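PDB 4IX8: tyrosine aminotransferase from Leishmania infantum, which probably transfers the amino group of tyrosine to 2-oxoglutarate, using pyridoxal 5'-phosphate as its cofactor. Local coordinates for residues T90-D95 against A329-K334; E133-E138 against I295-M300; L152-L157 against D162-C167; K352-L357 against A419-P424. All coordinates share one frame; numbering follows the deposited sequence.

In the fold
Contacts 2 and 3 reach the eight-stranded mixed sheet, their centres about 20 Å apart, contact 1 joins two helices, and contact 4 lies on the separate five-stranded sheet, its centre about 38 Å from that of contact 2. Contact 1 comes within about 9 Å of contact 2, nearest atoms. In sequence, contact 3 falls within the span of contact 2, which falls within that of contact 1; contact 4 follows. Contacts 1 and 3 also touch the second subunit. Leu332, in contact 1, packs on Thr280 and Tyr283, close in sequence to Lys282, the predicted attachment point of pyridoxal phosphate.

Contact 1. Residues T90-D95 against A329-K334; sequences TEAMVD and ARTLLK
Ala92 and Thr331 meet methyl to methyl: Ala92 CB on helix 87-99 lies 3.5 Å from Thr331 CG2, near the end of helix 322-331. Both residues are buried and small, which suits a place where two helices come close, their alpha carbons at Ala92 and Arg330 7.0 Å apart. The rotation of Thr331 sorts its two branches. With chi1 at 59°, OG1 is tucked between the backbone N and the carbonyl carbon and hydrogen-bonds to Ala327 O, one turn back in its own helix, while CG2 swings beside the backbone N and is presented to Ala92.

Toward solvent, Arg330 runs its chain out fully extended from CG to NE, and its guanidinium passes alongside the start of the Asp95 side chain. NH1 comes 3.9 Å from Asp95 CB, which lies at the edge of the guanidinium near its plane. The carboxylate itself is farther off, with Asp95 OD2 4.9 Å from Arg330 NH1, so the opposite charges are near each other but not in contact; Arg330 NE instead pairs with Glu326. The contact is plain helix-to-helix packing, joining helix 322-331 to helix 87-99, whose Glu91 bridges to Arg98 of the second subunit.

Chemically, the buried part between the segments is methyl packing, continued by Thr331 on Ile88 and Val89, and the opposite charges on the more exposed side probably add a mild, solvent-screened attraction.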
loop_
_atom_site.group_PDB
_atom_site.type_symbol
_atom_site.label_atom_id
_atom_site.label_comp_id
_atom_site.label_asym_id
_atom_site.label_seq_id
_atom_site.Cartn_x
_atom_site.Cartn_y
_atom_site.Cartn_z
ATOM N N THR A 90 1.714 20.771 -6.474
ATOM C CA THR A 90 0.587 21.089 -5.606
ATOM C C THR A 90 -0.618 21.675 -6.367
ATOM O O THR A 90 -1.757 21.314 -6.104
ATOM C CB THR A 90 1.041 22.092 -4.493
ATOM O OG1 THR A 90 1.988 21.413 -3.650
ATOM C CG2 THR A 90 -0.133 22.572 -3.633
ATOM N N GLU A 91 -0.373 22.538 -7.339
ATOM C CA GLU A 91 -1.472 23.179 -8.035
ATOM C C GLU A 91 -2.016 22.234 -9.124
ATOM O O GLU A 91 -3.213 22.259 -9.433
ATOM C CB GLU A 91 -1.004 24.517 -8.617
ATOM C CG GLU A 91 -0.921 25.690 -7.563
ATOM C CD GLU A 91 -2.251 25.933 -6.793
ATOM O OE1 GLU A 91 -3.347 25.943 -7.430
ATOM O OE2 GLU A 91 -2.197 26.056 -5.539
ATOM N N ALA A 92 -1.164 21.348 -9.650
ATOM C CA ALA A 92 -1.663 20.277 -10.514
ATOM C C ALA A 92 -2.613 19.356 -9.721
ATOM O O ALA A 92 -3.663 18.954 -10.232
ATOM C CB ALA A 92 -0.525 19.462 -11.120
ATOM N N MET A 93 -2.315 19.101 -8.457
ATOM C CA MET A 93 -3.196 18.253 -7.675
ATOM C C MET A 93 -4.571 18.919 -7.547
ATOM O O MET A 93 -5.620 18.264 -7.683
ATOM C CB MET A 93 -2.596 17.986 -6.297
ATOM C CG MET A 93 -1.426 17.038 -6.336
ATOM S SD MET A 93 -1.900 15.336 -6.060
ATOM C CE MET A 93 -2.352 15.449 -4.325
ATOM N N VAL A 94 -4.542 20.231 -7.293
ATOM C CA VAL A 94 -5.749 21.051 -7.222
ATOM C C VAL A 94 -6.580 20.998 -8.527
ATOM O O VAL A 94 -7.756 20.698 -8.490
ATOM C CB VAL A 94 -5.360 22.537 -6.887
ATOM C CG1 VAL A 94 -6.556 23.522 -7.105
ATOM C CG2 VAL A 94 -4.807 22.638 -5.448
ATOM N N ASP A 95 -5.948 21.229 -9.669
ATOM C CA ASP A 95 -6.627 21.206 -10.944
ATOM C C ASP A 95 -7.254 19.823 -11.144
ATOM O O ASP A 95 -8.423 19.688 -11.558
ATOM C CB ASP A 95 -5.643 21.504 -12.078
ATOM C CG ASP A 95 -5.059 22.906 -12.019
ATOM O OD1 ASP A 95 -5.610 23.814 -11.356
ATOM O OD2 ASP A 95 -4.026 23.119 -12.674
ATOM N N ALA A 329 1.721 12.961 -13.515
ATOM C CA ALA A 329 1.813 12.807 -14.967
ATOM C C ALA A 329 1.907 14.188 -15.637
ATOM O O ALA A 329 2.567 14.358 -16.662
ATOM C CB ALA A 329 0.603 12.040 -15.514
ATOM N N ARG A 330 1.315 15.188 -15.011
ATOM C CA ARG A 330 1.278 16.545 -15.601
ATOM C C ARG A 330 2.556 17.325 -15.322
ATOM O O ARG A 330 2.885 18.227 -16.081
ATOM C CB ARG A 330 0.087 17.339 -15.062
ATOM C CG ARG A 330 -1.217 16.970 -15.706
ATOM C CD ARG A 330 -2.405 17.703 -15.089
ATOM N NE ARG A 330 -3.658 17.106 -15.530
ATOM C CZ ARG A 330 -4.875 17.606 -15.335
ATOM N NH1 ARG A 330 -5.058 18.765 -14.724
ATOM N NH2 ARG A 330 -5.927 16.925 -15.768
ATOM N N THR A 331 3.289 16.961 -14.267
ATOM C CA THR A 331 4.362 17.822 -13.778
ATOM C C THR A 331 5.769 17.183 -13.683
ATOM O O THR A 331 6.772 17.900 -13.644
ATOM C CB THR A 331 3.992 18.374 -12.381
ATOM O OG1 THR A 331 3.775 17.293 -11.467
ATOM C CG2 THR A 331 2.725 19.276 -12.469
ATOM N N LEU A 332 5.852 15.864 -13.716
ATOM C CA LEU A 332 7.131 15.184 -13.505
ATOM C C LEU A 332 8.207 15.665 -14.474
ATOM O O LEU A 332 9.378 15.712 -14.146
ATOM C CB LEU A 332 6.941 13.669 -13.654
ATOM C CG LEU A 332 8.200 12.848 -13.396
ATOM C CD1 LEU A 332 8.637 12.924 -11.946
ATOM C CD2 LEU A 332 7.931 11.392 -13.793
ATOM N N LEU A 333 7.794 15.954 -15.692
ATOM C CA LEU A 333 8.696 16.411 -16.740
ATOM C C LEU A 333 8.868 17.922 -16.730
ATOM O O LEU A 333 9.626 18.445 -17.510
ATOM C CB LEU A 333 8.169 15.982 -18.111
ATOM C CG LEU A 333 8.009 14.485 -18.378
ATOM C CD1 LEU A 333 7.342 14.306 -19.735
ATOM C CD2 LEU A 333 9.343 13.767 -18.349
ATOM N N LYS A 334 8.075 18.628 -15.936
ATOM C CA LYS A 334 8.073 20.092 -15.970
ATOM C C LYS A 334 8.772 20.707 -14.758
ATOM O O LYS A 334 9.023 21.884 -14.722
ATOM C CB LYS A 334 6.639 20.615 -16.050
ATOM C CG LYS A 334 5.922 20.327 -17.360
ATOM C CD LYS A 334 4.658 21.207 -17.445
ATOM C CE LYS A 334 3.848 20.954 -18.702
ATOM N NZ LYS A 334 2.582 21.778 -18.756
#

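Contact 2. Residues E133-E138 against I295-M300; sequences EALKWE and ILIDPM
One methyl of Leu135 settles against two isoleucines of the same strand. Leu135 CD2 lies 3.6 Å from Ile297 CD1, at the tip of that side chain, and 3.7 Å from Ile295 CG2, on the shorter branch of its neighbour. The leucine crosses both isoleucines obliquely rather than lying alongside them. Two residues apart in strand 292-297, Ile295 and Ile297 project to the same face of the sheet and share one conformation, with chi1 -52° and -53°: each turns CG2 anti to the backbone N and CG1 beside it. Repeating this rotamer sets out a row of methyls, and beta-branched residues suit such an extended strand.

Ile297 divides its branches between two partners. CD1 serves Leu135, whereas CG2 goes to Ala134, 4.0 Å from Ala134 CB and 3.7 Å from Ala134 O. The short alanine side chain lets the loop backbone come this close.

No direct hydrogen bond links the segments, but a water does. It donates to Leu296 O at 2.7 Å and to Ala134 O at 2.9 Å, and accepts from Lys136 N, so three backbone polar groups are satisfied by one molecule.

The loop 133-138 leads from helix 129-133 to strand 140-143, the edge strand beside 292-297, and Leu296 pairs with Asn139 as that strand is approached. On the other flank Ile295 and Ile297 pair with strand 274-279, while Trp122 of helix 112-122 packs on both Leu135 and Ile295.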
loop_
_atom_site.group_PDB
_atom_site.type_symbol
_atom_site.label_atom_id
_atom_site.label_comp_id
_atom_site.label_asym_id
_atom_site.label_seq_id
_atom_site.Cartn_x
_atom_site.Cartn_y
_atom_site.Cartn_z
ATOM N N GLU A 133 16.149 3.752 -25.615
ATOM C CA GLU A 133 15.126 2.954 -26.276
ATOM C C GLU A 133 14.799 1.713 -25.455
ATOM O O GLU A 133 13.719 1.151 -25.605
ATOM C CB GLU A 133 15.574 2.564 -27.703
ATOM N N ALA A 134 15.696 1.315 -24.552
ATOM C CA ALA A 134 15.489 0.085 -23.766
ATOM C C ALA A 134 14.538 0.313 -22.609
ATOM O O ALA A 134 14.143 -0.640 -21.942
ATOM C CB ALA A 134 16.762 -0.439 -23.253
ATOM N N LEU A 135 14.209 1.575 -22.359
ATOM C CA LEU A 135 13.184 1.973 -21.403
ATOM C C LEU A 135 11.836 2.067 -22.043
ATOM O O LEU A 135 11.610 2.968 -22.847
ATOM C CB LEU A 135 13.508 3.336 -20.826
ATOM C CG LEU A 135 14.658 3.373 -19.854
ATOM C CD1 LEU A 135 15.051 4.803 -19.543
ATOM C CD2 LEU A 135 14.159 2.776 -18.595
ATOM N N LYS A 136 10.918 1.185 -21.668
ATOM C CA LYS A 136 9.603 1.196 -22.298
ATOM C C LYS A 136 8.506 1.302 -21.290
ATOM O O LYS A 136 8.560 0.673 -20.237
ATOM C CB LYS A 136 9.414 -0.058 -23.142
ATOM C CG LYS A 136 10.517 -0.242 -24.177
ATOM C CD LYS A 136 10.380 -1.564 -24.950
ATOM C CE LYS A 136 11.491 -1.716 -25.999
ATOM N NZ LYS A 136 11.214 -0.889 -27.226
ATOM N N TRP A 137 7.485 2.081 -21.621
ATOM C CA TRP A 137 6.406 2.289 -20.679
ATOM C C TRP A 137 5.658 0.979 -20.400
ATOM O O TRP A 137 5.049 0.825 -19.328
ATOM C CB TRP A 137 5.442 3.360 -21.180
ATOM C CG TRP A 137 4.634 3.020 -22.401
ATOM C CD1 TRP A 137 5.014 3.157 -23.707
ATOM C CD2 TRP A 137 3.294 2.508 -22.429
ATOM N NE1 TRP A 137 3.994 2.769 -24.544
ATOM C CE2 TRP A 137 2.925 2.370 -23.784
ATOM C CE3 TRP A 137 2.364 2.180 -21.442
ATOM C CZ2 TRP A 137 1.666 1.884 -24.177
ATOM C CZ3 TRP A 137 1.113 1.707 -21.834
ATOM C CH2 TRP A 137 0.775 1.563 -23.191
ATOM N N GLU A 138 5.715 0.030 -21.337
ATOM C CA GLU A 138 5.123 -1.283 -21.105
ATOM C C GLU A 138 5.733 -1.955 -19.883
ATOM O O GLU A 138 5.051 -2.726 -19.219
ATOM C CB GLU A 138 5.301 -2.206 -22.329
ATOM C CG GLU A 138 4.438 -1.852 -23.560
ATOM C CD GLU A 138 5.086 -0.882 -24.538
ATOM O OE1 GLU A 138 6.097 -0.248 -24.173
ATOM O OE2 GLU A 138 4.560 -0.754 -25.684
ATOM N N ILE A 295 10.629 -0.090 -12.847
ATOM C CA ILE A 295 10.923 -0.134 -14.282
ATOM C C ILE A 295 11.798 -1.332 -14.594
ATOM O O ILE A 295 12.945 -1.384 -14.147
ATOM C CB ILE A 295 11.687 1.096 -14.755
ATOM C CG1 ILE A 295 10.975 2.376 -14.318
ATOM C CG2 ILE A 295 11.885 1.072 -16.274
ATOM C CD1 ILE A 295 11.760 3.631 -14.581
ATOM N N LEU A 296 11.289 -2.255 -15.417
ATOM C CA LEU A 296 12.059 -3.428 -15.814
ATOM C C LEU A 296 12.777 -3.152 -17.126
ATOM O O LEU A 296 12.161 -2.701 -18.070
ATOM C CB LEU A 296 11.149 -4.653 -15.972
ATOM C CG LEU A 296 11.882 -5.946 -16.407
ATOM C CD1 LEU A 296 12.770 -6.446 -15.334
ATOM C CD2 LEU A 296 10.895 -6.999 -16.778
ATOM N N ILE A 297 14.080 -3.397 -17.160
ATOM C CA ILE A 297 14.885 -3.276 -18.371
ATOM C C ILE A 297 15.504 -4.637 -18.646
ATOM O O ILE A 297 16.341 -5.138 -17.883
ATOM C CB ILE A 297 15.970 -2.213 -18.238
ATOM C CG1 ILE A 297 15.351 -0.875 -17.791
ATOM C CG2 ILE A 297 16.698 -2.011 -19.569
ATOM C CD1 ILE A 297 16.371 0.192 -17.397
ATOM N N ASP A 298 15.058 -5.235 -19.739
ATOM C CA ASP A 298 15.289 -6.640 -20.043
ATOM C C ASP A 298 15.331 -6.781 -21.561
ATOM O O ASP A 298 14.335 -7.119 -22.190
ATOM C CB ASP A 298 14.158 -7.442 -19.394
ATOM C CG ASP A 298 14.196 -8.928 -19.732
ATOM O OD1 ASP A 298 15.317 -9.447 -20.022
ATOM O OD2 ASP A 298 13.103 -9.556 -19.672
ATOM N N PRO A 299 16.466 -6.429 -22.170
ATOM C CA PRO A 299 16.532 -6.359 -23.638
ATOM C C PRO A 299 16.356 -7.679 -24.360
ATOM O O PRO A 299 15.866 -7.639 -25.468
ATOM C CB PRO A 299 17.931 -5.793 -23.897
ATOM C CG PRO A 299 18.224 -5.002 -22.667
ATOM C CD PRO A 299 17.643 -5.802 -21.538
ATOM N N MET A 300 16.797 -8.790 -23.773
ATOM C CA MET A 300 16.657 -10.110 -24.397
ATOM C C MET A 300 15.384 -10.786 -23.938
ATOM O O MET A 300 15.169 -11.941 -24.255
ATOM C CB MET A 300 17.857 -11.011 -24.074
ATOM C CG MET A 300 19.178 -10.551 -24.659
ATOM S SD MET A 300 19.129 -10.254 -26.460
ATOM C CE MET A 300 18.732 -11.885 -27.116
HETATM O O HOH W 1 11.859 -1.074 -20.168
#

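Contact 3. Residues L152-L157 against D162-C167; sequences LALTAL and DNILVC
The backbones of Leu154 and Ile164 run well apart, their alpha carbons 8.8 Å from each other, and those of Leu157 and Asp162 are separated by 9.3 Å. A short turn leads from helix 145-157 to strand 163-168, so side chains must span the gap between them. The helix connects the parallel strands 140-143 and 163-168 in a beta-alpha-beta crossover of the large, cofactor-binding domain of the aminotransferase fold.

Ile164 bridges the gap with its longer branch. A chi1 of 53° wedges CG1 between its backbone N and carbonyl carbon and carries CD1 toward the helix, where it sits 4.0 Å from Leu154 CG, with both leucine methyls scarcely farther. The side chains cross at about a right angle, a single methyl set against the fork of the leucine. Val177 and Cys178 of helix 173-181 pack on the pair.

Asp162 suits the start of the strand because OD2 accepts a hydrogen bond from Asn159 N in the connecting turn and OD1 forms a salt bridge with Lys212.

Across the segments the side-chain contact is a small apolar one, with no hydrogen bond, while the carboxylate, doubly engaged, ties down the turn and probably keeps its negative charge.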
loop_
_atom_site.group_PDB
_atom_site.type_symbol
_atom_site.label_atom_id
_atom_site.label_comp_id
_atom_site.label_asym_id
_atom_site.label_seq_id
_atom_site.Cartn_x
_atom_site.Cartn_y
_atom_site.Cartn_z
ATOM N N LEU A 152 6.073 -6.185 -4.516
ATOM C CA LEU A 152 5.755 -6.789 -5.805
ATOM C C LEU A 152 6.984 -7.423 -6.433
ATOM O O LEU A 152 6.930 -8.522 -6.954
ATOM C CB LEU A 152 5.195 -5.736 -6.754
ATOM C CG LEU A 152 3.850 -5.193 -6.353
ATOM C CD1 LEU A 152 3.561 -3.964 -7.174
ATOM C CD2 LEU A 152 2.741 -6.236 -6.503
ATOM N N ALA A 153 8.117 -6.744 -6.370
ATOM C CA ALA A 153 9.321 -7.286 -6.977
ATOM C C ALA A 153 9.707 -8.627 -6.339
ATOM O O ALA A 153 9.987 -9.607 -7.038
ATOM C CB ALA A 153 10.474 -6.283 -6.873
ATOM N N LEU A 154 9.741 -8.675 -5.013
ATOM C CA LEU A 154 10.207 -9.879 -4.349
ATOM C C LEU A 154 9.192 -11.010 -4.373
ATOM O O LEU A 154 9.568 -12.146 -4.581
ATOM C CB LEU A 154 10.565 -9.559 -2.917
ATOM C CG LEU A 154 12.015 -9.159 -2.615
ATOM C CD1 LEU A 154 12.657 -8.379 -3.702
ATOM C CD2 LEU A 154 12.020 -8.319 -1.340
ATOM N N THR A 155 7.913 -10.730 -4.129
ATOM C CA THR A 155 6.962 -11.825 -3.967
ATOM C C THR A 155 6.488 -12.354 -5.334
ATOM O O THR A 155 5.829 -13.368 -5.408
ATOM C CB THR A 155 5.748 -11.396 -3.100
ATOM O OG1 THR A 155 5.028 -10.349 -3.735
ATOM C CG2 THR A 155 6.210 -10.923 -1.779
ATOM N N ALA A 156 6.801 -11.643 -6.407
ATOM C CA ALA A 156 6.527 -12.120 -7.764
ATOM C C ALA A 156 7.715 -12.956 -8.243
ATOM O O ALA A 156 7.589 -13.718 -9.186
ATOM C CB ALA A 156 6.258 -10.931 -8.721
ATOM N N LEU A 157 8.850 -12.867 -7.555
ATOM C CA LEU A 157 10.080 -13.526 -7.997
ATOM C C LEU A 157 10.384 -14.792 -7.175
ATOM O O LEU A 157 10.833 -15.827 -7.702
ATOM C CB LEU A 157 11.252 -12.518 -7.913
ATOM C CG LEU A 157 12.599 -12.988 -8.433
ATOM C CD1 LEU A 157 12.593 -13.149 -9.962
ATOM C CD2 LEU A 157 13.633 -12.011 -8.008
ATOM N N ASP A 162 13.533 -19.430 -0.798
ATOM C CA ASP A 162 14.504 -18.750 -1.647
ATOM C C ASP A 162 15.300 -17.754 -0.815
ATOM O O ASP A 162 14.902 -17.412 0.315
ATOM C CB ASP A 162 13.807 -18.015 -2.778
ATOM C CG ASP A 162 13.305 -18.963 -3.861
ATOM O OD1 ASP A 162 13.814 -20.096 -3.903
ATOM O OD2 ASP A 162 12.454 -18.561 -4.702
ATOM N N ASN A 163 16.397 -17.274 -1.382
ATOM C CA ASN A 163 17.127 -16.165 -0.780
ATOM C C ASN A 163 17.481 -15.073 -1.790
ATOM O O ASN A 163 17.504 -15.333 -2.976
ATOM C CB ASN A 163 18.379 -16.699 -0.100
ATOM C CG ASN A 163 19.410 -17.276 -1.095
ATOM O OD1 ASN A 163 20.236 -16.534 -1.659
ATOM N ND2 ASN A 163 19.429 -18.618 -1.233
ATOM N N ILE A 164 17.695 -13.842 -1.309
ATOM C CA ILE A 164 18.255 -12.756 -2.126
ATOM C C ILE A 164 19.442 -12.125 -1.417
ATOM O O ILE A 164 19.544 -12.200 -0.194
ATOM C CB ILE A 164 17.242 -11.651 -2.444
ATOM C CG1 ILE A 164 16.590 -11.128 -1.172
ATOM C CG2 ILE A 164 16.162 -12.165 -3.373
ATOM C CD1 ILE A 164 15.773 -9.881 -1.438
ATOM N N LEU A 165 20.356 -11.548 -2.200
ATOM C CA LEU A 165 21.527 -10.883 -1.675
ATOM C C LEU A 165 21.177 -9.432 -1.529
ATOM O O LEU A 165 20.827 -8.790 -2.507
ATOM C CB LEU A 165 22.759 -11.065 -2.580
ATOM C CG LEU A 165 23.211 -12.521 -2.788
ATOM C CD1 LEU A 165 24.540 -12.586 -3.504
ATOM C CD2 LEU A 165 23.350 -13.228 -1.521
ATOM N N VAL A 166 21.253 -8.937 -0.292
ATOM C CA VAL A 166 20.905 -7.544 0.058
ATOM C C VAL A 166 22.061 -6.876 0.812
ATOM O O VAL A 166 22.696 -7.511 1.665
ATOM C CB VAL A 166 19.689 -7.462 0.937
ATOM C CG1 VAL A 166 19.312 -5.999 1.195
ATOM C CG2 VAL A 166 18.522 -8.235 0.297
ATOM N N CYS A 167 22.374 -5.626 0.479
ATOM C CA CYS A 167 23.426 -4.911 1.189
ATOM C C CYS A 167 23.066 -4.748 2.662
ATOM O O CYS A 167 21.897 -4.666 3.019
ATOM C CB CYS A 167 23.687 -3.555 0.543
ATOM S SG CYS A 167 22.150 -2.666 0.429
#

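Contact 4. Residues K352-L357 against A419-P424; sequences KVYARL and ATVSRP
A buried tyrosine joins a helix to a strand end, combining one hydrogen bond with apolar packing: Tyr354, near the end of helix 337-355, reaches across to Ala419, Thr420 and Val421, where strand 416-420 gives way to a loop. Tyr354 OH donates to Thr420 O at a short 2.6 Å. The acceptor lies at the edge of the phenol ring, in its plane. Seen from the carbonyl, the approach is less regular, with a C=O...donor angle of 136° and the hydroxyl 36° out of the carbonyl plane.

Chi1 of -78° places the ring beside the helix backbone N and aims it at the strand, and its length covers the 8.2 Å between the alpha carbons of Tyr354 and Val421. Strand 416-420 lies inside a five-stranded mixed sheet, between 403-407 and 374-379; this sheet, in which strand 70-71 joins strands from the C-terminal part of the chain, corresponds to the small domain of this aminotransferase family.

Two aliphatic groups approach the ring obliquely from the same side. Ala419 CB, small enough to admit it, lies 3.6 Å from Tyr354 CZ, and Val421 CG2 comes 3.7 Å from Tyr354 CE2, crossing at a slant. Thr420 points its side chain away from the tyrosine, where OG1 hydrogen-bonds to Ile74 O. Leu428 of helix 425-442, the helix that Pro424 precedes as N-cap, packs on Tyr354.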
loop_
_atom_site.group_PDB
_atom_site.type_symbol
_atom_site.label_atom_id
_atom_site.label_comp_id
_atom_site.label_asym_id
_atom_site.label_seq_id
_atom_site.Cartn_x
_atom_site.Cartn_y
_atom_site.Cartn_z
ATOM N N LYS A 352 27.940 19.475 6.497
ATOM C CA LYS A 352 29.069 20.224 7.036
ATOM C C LYS A 352 28.982 20.217 8.550
ATOM O O LYS A 352 29.997 20.157 9.216
ATOM C CB LYS A 352 29.121 21.665 6.504
ATOM N N VAL A 353 27.776 20.270 9.106
ATOM C CA VAL A 353 27.627 20.285 10.566
ATOM C C VAL A 353 28.105 18.952 11.185
ATOM O O VAL A 353 28.758 18.972 12.235
ATOM C CB VAL A 353 26.164 20.572 10.986
ATOM C CG1 VAL A 353 25.994 20.528 12.502
ATOM C CG2 VAL A 353 25.720 21.942 10.433
ATOM N N TYR A 354 27.849 17.816 10.536
ATOM C CA TYR A 354 28.310 16.540 11.101
ATOM C C TYR A 354 29.833 16.426 11.030
ATOM O O TYR A 354 30.462 15.800 11.888
ATOM C CB TYR A 354 27.663 15.366 10.390
ATOM C CG TYR A 354 26.231 15.153 10.869
ATOM C CD1 TYR A 354 25.958 14.737 12.164
ATOM C CD2 TYR A 354 25.155 15.437 10.033
ATOM C CE1 TYR A 354 24.635 14.566 12.598
ATOM C CE2 TYR A 354 23.834 15.278 10.461
ATOM C CZ TYR A 354 23.582 14.852 11.741
ATOM O OH TYR A 354 22.273 14.679 12.146
ATOM N N ALA A 355 30.408 17.088 10.033
ATOM C CA ALA A 355 31.846 17.057 9.828
ATOM C C ALA A 355 32.524 17.600 11.073
ATOM O O ALA A 355 33.619 17.172 11.402
ATOM C CB ALA A 355 32.242 17.867 8.595
ATOM N N ARG A 356 31.849 18.485 11.796
ATOM C CA ARG A 356 32.434 19.053 13.005
ATOM C C ARG A 356 32.770 17.974 14.021
ATOM O O ARG A 356 33.702 18.148 14.796
ATOM C CB ARG A 356 31.506 20.089 13.662
ATOM C CG ARG A 356 31.341 21.412 12.896
ATOM C CD ARG A 356 30.437 22.451 13.694
ATOM N NE ARG A 356 30.566 22.214 15.137
ATOM C CZ ARG A 356 29.560 22.141 15.996
ATOM N NH1 ARG A 356 28.317 22.375 15.614
ATOM N NH2 ARG A 356 29.810 21.861 17.262
ATOM N N LEU A 357 32.064 16.852 13.985
ATOM C CA LEU A 357 32.344 15.740 14.900
ATOM C C LEU A 357 33.760 15.167 14.726
ATOM O O LEU A 357 34.328 14.621 15.674
ATOM C CB LEU A 357 31.339 14.601 14.702
ATOM C CG LEU A 357 29.911 14.857 15.209
ATOM C CD1 LEU A 357 29.007 13.816 14.687
ATOM C CD2 LEU A 357 29.835 14.906 16.750
ATOM N N ALA A 419 22.248 9.178 11.346
ATOM C CA ALA A 419 21.807 10.517 11.677
ATOM C C ALA A 419 21.332 11.175 10.404
ATOM O O ALA A 419 21.843 10.916 9.300
ATOM C CB ALA A 419 22.914 11.314 12.307
ATOM N N THR A 420 20.334 12.016 10.573
ATOM C CA THR A 420 19.678 12.681 9.474
ATOM C C THR A 420 20.324 14.011 9.160
ATOM O O THR A 420 20.657 14.771 10.052
ATOM C CB THR A 420 18.197 12.867 9.818
ATOM O OG1 THR A 420 17.534 11.595 9.625
ATOM C CG2 THR A 420 17.555 13.898 8.953
ATOM N N VAL A 421 20.460 14.296 7.872
ATOM C CA VAL A 421 21.110 15.532 7.387
ATOM C C VAL A 421 20.104 16.642 6.937
ATOM O O VAL A 421 20.491 17.756 6.577
ATOM C CB VAL A 421 22.108 15.137 6.262
ATOM C CG1 VAL A 421 22.605 16.291 5.478
ATOM C CG2 VAL A 421 23.296 14.401 6.888
ATOM N N SER A 422 18.826 16.291 6.898
ATOM C CA SER A 422 17.785 17.070 6.245
ATOM C C SER A 422 17.155 18.064 7.192
ATOM O O SER A 422 16.246 18.786 6.806
ATOM C CB SER A 422 16.711 16.163 5.695
ATOM O OG SER A 422 15.984 15.614 6.768
ATOM N N ARG A 423 17.550 18.045 8.456
ATOM C CA ARG A 423 17.022 19.038 9.368
ATOM C C ARG A 423 17.738 20.404 9.269
ATOM O O ARG A 423 18.809 20.522 8.655
ATOM C CB ARG A 423 17.047 18.460 10.780
ATOM C CG ARG A 423 16.225 17.132 10.817
ATOM C CD ARG A 423 15.618 16.898 12.179
ATOM N NE ARG A 423 14.639 17.936 12.502
ATOM C CZ ARG A 423 14.071 18.092 13.693
ATOM N NH1 ARG A 423 13.213 19.077 13.893
ATOM N NH2 ARG A 423 14.382 17.285 14.700
ATOM N N PRO A 424 17.133 21.450 9.864
ATOM C CA PRO A 424 17.765 22.779 9.827
ATOM C C PRO A 424 19.055 22.827 10.635
ATOM O O PRO A 424 19.163 22.152 11.659
ATOM C CB PRO A 424 16.683 23.712 10.424
ATOM C CG PRO A 424 15.394 22.985 10.252
ATOM C CD PRO A 424 15.762 21.511 10.405
#